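Local coordinates for amide synthase (Vibrio cholerae, PDB 1L5A), which catalyses amide bond formation in vibriobactin biosynthesis, as a stand-alone condensation enzyme of nonribosomal peptide synthesis, at residues A[188-197]-A[320-329]; A[243-251]-A[283-294]. All blocks are in the same frame, centred on the assembly; numbering follows the deposited sequence.

Contact 1: A[188-197]-A[320-329]; sequences LREAPDLTLT and QGLNAEQSYF
Leu196 and Tyr328 form a single backbone bridge, with their CA atoms 4.2 Å apart. Its two hydrogen bonds are made by the residues flanking this pair. Phe329 N gives a nearly straight bond to Thr195 O (2.7 Å, 171° at the hydrogen). Thr197 N donates to Ser327 O at 2.8 Å. Both donors sit somewhat out of the carbonyl planes. One polar side-chain bond adds to these: Thr197 OG1 and Ser327 OG lie 2.7 Å apart, and either may donate. Ser327 OG sits between its own backbone N and carbonyl carbon (chi1 57°), which turns it to Thr197.

The apolar part centres on the Tyr328 ring. Leu194 CD1 makes a CH-pi contact over one face, 3.8 Å from the ring centroid. Leu322 CD1 covers the opposite face, shifted toward the rim. Leu196 CD2 approaches the ring obliquely, 3.5 Å from Tyr328 CD2, and also touches Leu322 CD2 as the two leucines pass in opposite directions. The ring is thus packed by leucines from both segments. At the other end, Leu188 CD1 rests on the amide group of Gln320, whose chain bends at chi2 (-75°).

Tyr328 N also donates to Glu317 on helix 313-319. Trp255 NE1 donates to Pro192 O, and its side chain touches Leu188, Ala191 and Leu194. The Schellman motif that ends helix 313-319, with Gly321 at C-prime, leads the chain into Leu322, which packs on Tyr328 and Leu196. The contact is an isolated beta bridge with the antiparallel, non-hydrogen-bonded pattern, joining the loops that follow helices 175-189 and 313-319.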
loop_
_atom_site.group_PDB
_atom_site.type_symbol
_atom_site.label_atom_id
_atom_site.label_comp_id
_atom_site.label_asym_id
_atom_site.label_seq_id
_atom_site.Cartn_x
_atom_site.Cartn_y
_atom_site.Cartn_z
ATOM N N LEU A 188 2.165 13.033 -20.896
ATOM C CA LEU A 188 2.244 13.203 -22.336
ATOM C C LEU A 188 1.595 14.494 -22.817
ATOM O O LEU A 188 2.075 15.095 -23.769
ATOM C CB LEU A 188 1.610 12.003 -23.067
ATOM C CG LEU A 188 2.105 10.595 -22.688
ATOM C CD1 LEU A 188 1.515 9.538 -23.653
ATOM C CD2 LEU A 188 3.623 10.561 -22.698
ATOM N N ARG A 189 0.519 14.924 -22.166
ATOM C CA ARG A 189 -0.177 16.149 -22.579
ATOM C C ARG A 189 0.748 17.351 -22.500
ATOM O O ARG A 189 0.874 18.125 -23.450
ATOM C CB ARG A 189 -1.400 16.382 -21.696
ATOM C CG ARG A 189 -2.297 17.536 -22.129
ATOM C CD ARG A 189 -3.726 17.286 -21.656
ATOM N NE ARG A 189 -4.269 16.070 -22.268
ATOM C CZ ARG A 189 -5.038 15.179 -21.644
ATOM N NH1 ARG A 189 -5.365 15.352 -20.366
ATOM N NH2 ARG A 189 -5.483 14.111 -22.302
ATOM N N GLU A 190 1.403 17.491 -21.357
ATOM C CA GLU A 190 2.329 18.586 -21.136
ATOM C C GLU A 190 3.689 18.156 -21.667
ATOM O O GLU A 190 4.695 18.226 -20.943
ATOM C CB GLU A 190 2.415 18.911 -19.631
ATOM N N ALA A 191 3.717 17.713 -22.930
ATOM C CA ALA A 191 4.959 17.251 -23.556
ATOM C C ALA A 191 4.900 17.118 -25.072
ATOM O O ALA A 191 3.822 17.000 -25.667
ATOM C CB ALA A 191 5.381 15.907 -22.955
ATOM N N PRO A 192 6.077 17.143 -25.717
ATOM C CA PRO A 192 6.194 17.016 -27.170
ATOM C C PRO A 192 5.694 15.620 -27.543
ATOM O O PRO A 192 5.836 14.689 -26.752
ATOM C CB PRO A 192 7.696 17.147 -27.421
ATOM C CG PRO A 192 8.209 17.889 -26.216
ATOM C CD PRO A 192 7.393 17.347 -25.088
ATOM N N ASP A 193 5.123 15.486 -28.737
ATOM C CA ASP A 193 4.606 14.215 -29.225
ATOM C C ASP A 193 5.617 13.081 -29.265
ATOM O O ASP A 193 6.819 13.288 -29.420
ATOM C CB ASP A 193 4.023 14.381 -30.627
ATOM C CG ASP A 193 2.778 15.225 -30.637
ATOM O OD1 ASP A 193 2.055 15.199 -31.653
ATOM O OD2 ASP A 193 2.519 15.918 -29.627
ATOM N N LEU A 194 5.113 11.868 -29.107
ATOM C CA LEU A 194 5.962 10.692 -29.175
ATOM C C LEU A 194 5.962 10.285 -30.650
ATOM O O LEU A 194 5.012 10.570 -31.380
ATOM C CB LEU A 194 5.382 9.562 -28.325
ATOM C CG LEU A 194 5.372 9.736 -26.808
ATOM C CD1 LEU A 194 4.436 8.690 -26.212
ATOM C CD2 LEU A 194 6.794 9.620 -26.246
ATOM N N THR A 195 7.027 9.629 -31.088
ATOM C CA THR A 195 7.115 9.193 -32.463
ATOM C C THR A 195 6.447 7.843 -32.668
ATOM O O THR A 195 6.649 6.929 -31.886
ATOM C CB THR A 195 8.556 9.067 -32.877
ATOM O OG1 THR A 195 9.245 10.285 -32.564
ATOM C CG2 THR A 195 8.640 8.771 -34.369
ATOM N N LEU A 196 5.648 7.722 -33.722
ATOM C CA LEU A 196 4.985 6.459 -34.010
ATOM C C LEU A 196 5.869 5.584 -34.875
ATOM O O LEU A 196 6.853 6.041 -35.452
ATOM C CB LEU A 196 3.664 6.678 -34.741
ATOM C CG LEU A 196 2.555 7.457 -34.028
ATOM C CD1 LEU A 196 1.235 7.131 -34.728
ATOM C CD2 LEU A 196 2.460 7.065 -32.545
ATOM N N THR A 197 5.499 4.313 -34.952
ATOM C CA THR A 197 6.221 3.347 -35.760
ATOM C C THR A 197 5.839 3.653 -37.197
ATOM O O THR A 197 4.671 3.877 -37.493
ATOM C CB THR A 197 5.778 1.900 -35.422
ATOM O OG1 THR A 197 6.226 1.562 -34.104
ATOM C CG2 THR A 197 6.337 0.898 -36.448
ATOM N N GLN A 320 -3.983 7.155 -25.890
ATOM C CA GLN A 320 -3.567 8.278 -26.714
ATOM C C GLN A 320 -4.162 8.253 -28.107
ATOM O O GLN A 320 -3.726 9.004 -28.963
ATOM C CB GLN A 320 -2.051 8.315 -26.833
ATOM C CG GLN A 320 -1.348 8.512 -25.538
ATOM C CD GLN A 320 -1.437 9.931 -25.061
ATOM O OE1 GLN A 320 -0.862 10.837 -25.670
ATOM N NE2 GLN A 320 -2.157 10.142 -23.966
ATOM N N GLY A 321 -5.131 7.384 -28.356
ATOM C CA GLY A 321 -5.733 7.375 -29.676
ATOM C C GLY A 321 -5.133 6.569 -30.820
ATOM O O GLY A 321 -5.765 6.476 -31.869
ATOM N N LEU A 322 -3.940 5.995 -30.669
ATOM C CA LEU A 322 -3.401 5.199 -31.769
ATOM C C LEU A 322 -4.434 4.120 -32.058
ATOM O O LEU A 322 -5.188 3.735 -31.162
ATOM C CB LEU A 322 -2.091 4.503 -31.395
ATOM C CG LEU A 322 -1.041 5.234 -30.565
ATOM C CD1 LEU A 322 0.282 4.496 -30.738
ATOM C CD2 LEU A 322 -0.928 6.691 -30.978
ATOM N N ASN A 323 -4.477 3.645 -33.300
ATOM C CA ASN A 323 -5.410 2.587 -33.679
ATOM C C ASN A 323 -4.679 1.261 -33.495
ATOM O O ASN A 323 -3.481 1.247 -33.203
ATOM C CB ASN A 323 -5.838 2.741 -35.136
ATOM C CG ASN A 323 -4.657 2.771 -36.086
ATOM O OD1 ASN A 323 -3.882 1.812 -36.171
ATOM N ND2 ASN A 323 -4.508 3.876 -36.806
ATOM N N ALA A 324 -5.379 0.151 -33.676
ATOM C CA ALA A 324 -4.752 -1.153 -33.502
ATOM C C ALA A 324 -3.497 -1.367 -34.359
ATOM O O ALA A 324 -2.527 -1.964 -33.902
ATOM C CB ALA A 324 -5.765 -2.256 -33.774
ATOM N N GLU A 325 -3.506 -0.878 -35.593
ATOM C CA GLU A 325 -2.350 -1.052 -36.469
ATOM C C GLU A 325 -1.172 -0.134 -36.145
ATOM O O GLU A 325 -0.186 -0.121 -36.880
ATOM C CB GLU A 325 -2.744 -0.845 -37.937
ATOM C CG GLU A 325 -3.645 -1.915 -38.516
ATOM C CD GLU A 325 -4.880 -2.139 -37.673
ATOM O OE1 GLU A 325 -4.766 -2.820 -36.632
ATOM O OE2 GLU A 325 -5.958 -1.621 -38.040
ATOM N N GLN A 326 -1.255 0.624 -35.057
ATOM C CA GLN A 326 -0.158 1.519 -34.706
ATOM C C GLN A 326 0.565 1.155 -33.423
ATOM O O GLN A 326 0.052 0.403 -32.597
ATOM C CB GLN A 326 -0.666 2.953 -34.605
ATOM C CG GLN A 326 -1.170 3.502 -35.919
ATOM C CD GLN A 326 -1.850 4.838 -35.751
ATOM O OE1 GLN A 326 -2.847 4.952 -35.038
ATOM N NE2 GLN A 326 -1.316 5.860 -36.397
ATOM N N SER A 327 1.764 1.701 -33.269
ATOM C CA SER A 327 2.596 1.479 -32.087
ATOM C C SER A 327 3.615 2.612 -31.999
ATOM O O SER A 327 3.864 3.303 -32.981
ATOM C CB SER A 327 3.334 0.142 -32.186
ATOM O OG SER A 327 4.129 0.086 -33.368
ATOM N N TYR A 328 4.195 2.817 -30.825
ATOM C CA TYR A 328 5.198 3.865 -30.681
ATOM C C TYR A 328 6.567 3.373 -31.125
ATOM O O TYR A 328 6.911 2.180 -30.969
ATOM C CB TYR A 328 5.328 4.303 -29.228
ATOM C CG TYR A 328 4.128 5.030 -28.668
ATOM C CD1 TYR A 328 3.565 4.648 -27.448
ATOM C CD2 TYR A 328 3.602 6.144 -29.313
ATOM C CE1 TYR A 328 2.521 5.362 -26.889
ATOM C CE2 TYR A 328 2.562 6.863 -28.763
ATOM C CZ TYR A 328 2.028 6.472 -27.554
ATOM O OH TYR A 328 1.019 7.209 -27.000
ATOM N N PHE A 329 7.356 4.303 -31.654
ATOM C CA PHE A 329 8.712 3.991 -32.070
ATOM C C PHE A 329 9.529 4.191 -30.808
ATOM O O PHE A 329 9.898 5.312 -30.469
ATOM C CB PHE A 329 9.158 4.959 -33.161
ATOM C CG PHE A 329 10.517 4.666 -33.716
ATOM C CD1 PHE A 329 10.790 3.435 -34.292
ATOM C CD2 PHE A 329 11.516 5.640 -33.702
ATOM C CE1 PHE A 329 12.043 3.160 -34.860
ATOM C CE2 PHE A 329 12.781 5.381 -34.267
ATOM C CZ PHE A 329 13.043 4.133 -34.850
#

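Contact 2: A[243-251]-A[283-294]; sequences ALYLESAEP and RLSAQQTSLGNY
Glu247 has CG anti to its backbone N (chi1 -165°) and then bends at chi2 (71°), which carries the carboxylate over to Arg283 and Ala286. Arg283 bends at chi3 (-52°), bringing its NH1 and NH2 end-on to one oxygen. The salt bridge runs from NH1 of Arg283 to OE1 of Glu247 at 2.9 Å, and NH2 reaches the same OE1 at 3.2 Å. The carboxylate and guanidinium planes are perpendicular. Glu247 OE2 instead takes the backbone N of Ala286 (2.9 Å), on its anti side. Arg283 NH1 also gives a weak bond to Ala243 O, while Leu246 O lies over one guanidinium face. Outside the pair, Arg283 NH2 bonds to Ala253 O.

Beside this polar group, Leu244 CD1 sits over the centre of the Tyr294 ring in a CH-pi contact, 4.0 Å from the centroid. It also touches Ala286 CB, and Leu244 CD2 meets Leu291 CD1. Tyr294 OH bonds to Leu284 O (2.6 Å).

Each carboxylate oxygen of Glu247 thus has its own partner group. Arg283 probably offsets the charge of the carboxylate through OE1, while OE2 holds the backbone N of Ala286. Together they would be expected to favour the ionised form of Glu247.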
loop_
_atom_site.group_PDB
_atom_site.type_symbol
_atom_site.label_atom_id
_atom_site.label_comp_id
_atom_site.label_asym_id
_atom_site.label_seq_id
_atom_site.Cartn_x
_atom_site.Cartn_y
_atom_site.Cartn_z
ATOM N N ALA A 243 20.811 10.614 -20.861
ATOM C CA ALA A 243 19.892 11.651 -21.327
ATOM C C ALA A 243 20.616 12.994 -21.468
ATOM O O ALA A 243 20.320 13.775 -22.373
ATOM C CB ALA A 243 18.726 11.790 -20.375
ATOM N N LEU A 244 21.550 13.265 -20.562
ATOM C CA LEU A 244 22.318 14.509 -20.618
ATOM C C LEU A 244 23.057 14.516 -21.954
ATOM O O LEU A 244 23.033 15.499 -22.700
ATOM C CB LEU A 244 23.339 14.565 -19.473
ATOM C CG LEU A 244 24.217 15.822 -19.399
ATOM C CD1 LEU A 244 23.332 17.073 -19.359
ATOM C CD2 LEU A 244 25.109 15.760 -18.162
ATOM N N TYR A 245 23.712 13.394 -22.240
ATOM C CA TYR A 245 24.477 13.190 -23.465
ATOM C C TYR A 245 23.655 13.447 -24.721
ATOM O O TYR A 245 24.126 14.075 -25.663
ATOM C CB TYR A 245 25.022 11.763 -23.483
ATOM C CG TYR A 245 25.405 11.281 -24.850
ATOM C CD1 TYR A 245 26.542 11.766 -25.493
ATOM C CD2 TYR A 245 24.611 10.353 -25.521
ATOM C CE1 TYR A 245 26.876 11.336 -26.782
ATOM C CE2 TYR A 245 24.934 9.919 -26.803
ATOM C CZ TYR A 245 26.066 10.413 -27.428
ATOM O OH TYR A 245 26.367 9.988 -28.696
ATOM N N LEU A 246 22.425 12.957 -24.727
ATOM C CA LEU A 246 21.538 13.127 -25.862
ATOM C C LEU A 246 21.113 14.571 -26.018
ATOM O O LEU A 246 20.476 14.932 -27.005
ATOM C CB LEU A 246 20.298 12.234 -25.711
ATOM C CG LEU A 246 20.517 10.710 -25.675
ATOM C CD1 LEU A 246 19.196 10.012 -25.356
ATOM C CD2 LEU A 246 21.077 10.217 -27.012
ATOM N N GLU A 247 21.463 15.406 -25.050
ATOM C CA GLU A 247 21.086 16.815 -25.129
ATOM C C GLU A 247 21.828 17.459 -26.296
ATOM O O GLU A 247 21.272 18.266 -27.029
ATOM C CB GLU A 247 21.426 17.548 -23.826
ATOM C CG GLU A 247 20.747 18.900 -23.701
ATOM C CD GLU A 247 19.250 18.789 -23.466
ATOM O OE1 GLU A 247 18.599 17.934 -24.107
ATOM O OE2 GLU A 247 18.720 19.571 -22.649
ATOM N N SER A 248 23.089 17.082 -26.462
ATOM C CA SER A 248 23.895 17.607 -27.549
ATOM C C SER A 248 23.841 16.662 -28.739
ATOM O O SER A 248 23.522 17.070 -29.848
ATOM C CB SER A 248 25.344 17.759 -27.103
ATOM O OG SER A 248 25.908 16.497 -26.813
ATOM N N ALA A 249 24.133 15.391 -28.482
ATOM C CA ALA A 249 24.164 14.354 -29.508
ATOM C C ALA A 249 22.905 14.175 -30.362
ATOM O O ALA A 249 22.997 13.764 -31.519
ATOM C CB ALA A 249 24.550 13.017 -28.867
ATOM N N GLU A 250 21.736 14.473 -29.811
ATOM C CA GLU A 250 20.493 14.311 -30.566
ATOM C C GLU A 250 19.416 15.176 -29.911
ATOM O O GLU A 250 18.361 14.698 -29.514
ATOM C CB GLU A 250 20.083 12.822 -30.574
ATOM C CG GLU A 250 19.143 12.405 -31.717
ATOM C CD GLU A 250 19.084 10.888 -31.915
ATOM O OE1 GLU A 250 20.165 10.271 -32.043
ATOM O OE2 GLU A 250 17.968 10.312 -31.949
ATOM N N PRO A 251 19.674 16.480 -29.817
ATOM C CA PRO A 251 18.750 17.442 -29.208
ATOM C C PRO A 251 17.295 17.358 -29.673
ATOM O O PRO A 251 16.378 17.617 -28.891
ATOM C CB PRO A 251 19.385 18.789 -29.549
ATOM C CG PRO A 251 20.020 18.515 -30.884
ATOM C CD PRO A 251 20.685 17.176 -30.632
ATOM N N ARG A 283 13.290 13.823 -21.419
ATOM C CA ARG A 283 14.580 14.273 -20.936
ATOM C C ARG A 283 14.527 15.701 -20.454
ATOM O O ARG A 283 13.918 16.566 -21.087
ATOM C CB ARG A 283 15.640 14.140 -22.030
ATOM C CG ARG A 283 15.764 12.730 -22.582
ATOM C CD ARG A 283 16.829 12.607 -23.674
ATOM N NE ARG A 283 16.650 13.597 -24.727
ATOM C CZ ARG A 283 17.246 14.783 -24.731
ATOM N NH1 ARG A 283 18.069 15.113 -23.737
ATOM N NH2 ARG A 283 17.001 15.641 -25.714
ATOM N N LEU A 284 15.166 15.940 -19.321
ATOM C CA LEU A 284 15.232 17.272 -18.750
ATOM C C LEU A 284 16.261 18.111 -19.516
ATOM O O LEU A 284 17.247 17.584 -20.038
ATOM C CB LEU A 284 15.657 17.189 -17.284
ATOM C CG LEU A 284 14.622 16.970 -16.178
ATOM C CD1 LEU A 284 13.689 15.818 -16.514
ATOM C CD2 LEU A 284 15.376 16.729 -14.864
ATOM N N SER A 285 16.030 19.418 -19.567
ATOM C CA SER A 285 16.947 20.329 -20.232
ATOM C C SER A 285 18.229 20.479 -19.414
ATOM O O SER A 285 18.210 20.349 -18.190
ATOM C CB SER A 285 16.296 21.700 -20.400
ATOM O OG SER A 285 17.242 22.630 -20.890
ATOM N N ALA A 286 19.341 20.750 -20.088
ATOM C CA ALA A 286 20.614 20.925 -19.398
ATOM C C ALA A 286 20.870 22.412 -19.135
ATOM O O ALA A 286 21.786 22.776 -18.385
ATOM C CB ALA A 286 21.746 20.339 -20.235
ATOM N N GLN A 287 20.051 23.261 -19.750
ATOM C CA GLN A 287 20.177 24.708 -19.611
ATOM C C GLN A 287 19.715 25.203 -18.241
ATOM O O GLN A 287 18.663 24.797 -17.744
ATOM C CB GLN A 287 19.383 25.406 -20.720
ATOM N N GLN A 288 20.513 26.080 -17.633
ATOM C CA GLN A 288 20.188 26.649 -16.323
ATOM C C GLN A 288 20.087 25.613 -15.211
ATOM O O GLN A 288 19.107 25.594 -14.467
ATOM C CB GLN A 288 18.865 27.429 -16.372
ATOM C CG GLN A 288 19.007 28.942 -16.482
ATOM C CD GLN A 288 18.896 29.433 -17.907
ATOM O OE1 GLN A 288 19.767 29.172 -18.740
ATOM N NE2 GLN A 288 17.813 30.147 -18.201
ATOM N N THR A 289 21.095 24.763 -15.083
ATOM C CA THR A 289 21.069 23.749 -14.050
ATOM C C THR A 289 22.440 23.173 -13.888
ATOM O O THR A 289 23.230 23.154 -14.827
ATOM C CB THR A 289 20.148 22.568 -14.408
ATOM O OG1 THR A 289 18.848 23.053 -14.763
ATOM C CG2 THR A 289 20.021 21.620 -13.218
ATOM N N SER A 290 22.708 22.676 -12.693
ATOM C CA SER A 290 23.987 22.064 -12.412
ATOM C C SER A 290 23.879 20.578 -12.720
ATOM O O SER A 290 22.779 20.016 -12.750
ATOM C CB SER A 290 24.344 22.262 -10.940
ATOM O OG SER A 290 23.230 21.967 -10.109
ATOM N N LEU A 291 25.025 19.952 -12.964
ATOM C CA LEU A 291 25.074 18.523 -13.241
ATOM C C LEU A 291 24.419 17.839 -12.043
ATOM O O LEU A 291 23.590 16.928 -12.193
ATOM C CB LEU A 291 26.532 18.072 -13.374
ATOM C CG LEU A 291 26.863 16.579 -13.343
ATOM C CD1 LEU A 291 26.442 15.921 -14.645
ATOM C CD2 LEU A 291 28.361 16.403 -13.127
ATOM N N GLY A 292 24.794 18.307 -10.855
ATOM C CA GLY A 292 24.254 17.751 -9.632
ATOM C C GLY A 292 22.744 17.811 -9.623
ATOM O O GLY A 292 22.083 16.828 -9.302
ATOM N N ASN A 293 22.185 18.961 -9.975
ATOM C CA ASN A 293 20.741 19.074 -9.994
ATOM C C ASN A 293 20.154 18.258 -11.158
ATOM O O ASN A 293 19.004 17.811 -11.101
ATOM C CB ASN A 293 20.328 20.543 -10.099
ATOM N N TYR A 294 20.943 18.054 -12.209
ATOM C CA TYR A 294 20.461 17.294 -13.353
ATOM C C TYR A 294 20.239 15.834 -12.955
ATOM O O TYR A 294 19.160 15.275 -13.155
ATOM C CB TYR A 294 21.454 17.366 -14.513
ATOM C CG TYR A 294 20.830 16.951 -15.824
ATOM C CD1 TYR A 294 20.018 17.832 -16.531
ATOM C CD2 TYR A 294 20.999 15.651 -16.329
ATOM C CE1 TYR A 294 19.380 17.433 -17.714
ATOM C CE2 TYR A 294 20.363 15.240 -17.507
ATOM C CZ TYR A 294 19.555 16.137 -18.193
ATOM O OH TYR A 294 18.901 15.748 -19.341
#

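Overall arrangement
The centres of contact 1 and contact 2 are 24 Å apart. Their nearest atoms are about 8 Å apart, and they do not touch. Along the chain, contact 2 is nested within the loop closed by contact 1. Strand 255-260 touches both: Trp255 and Trp257 meet contact 1, and Leu256 meets Leu246 and Arg283 of contact 2. Strand 277-282 leads directly into Arg283, and its Pro280 and Leu282 pack on segment 188-197. Both contacts are structural packing within the condensation domain. Neither includes the HHxxxDG motif characteristic of these enzymes, which lies where strand 117-125 leads into helix 131-150.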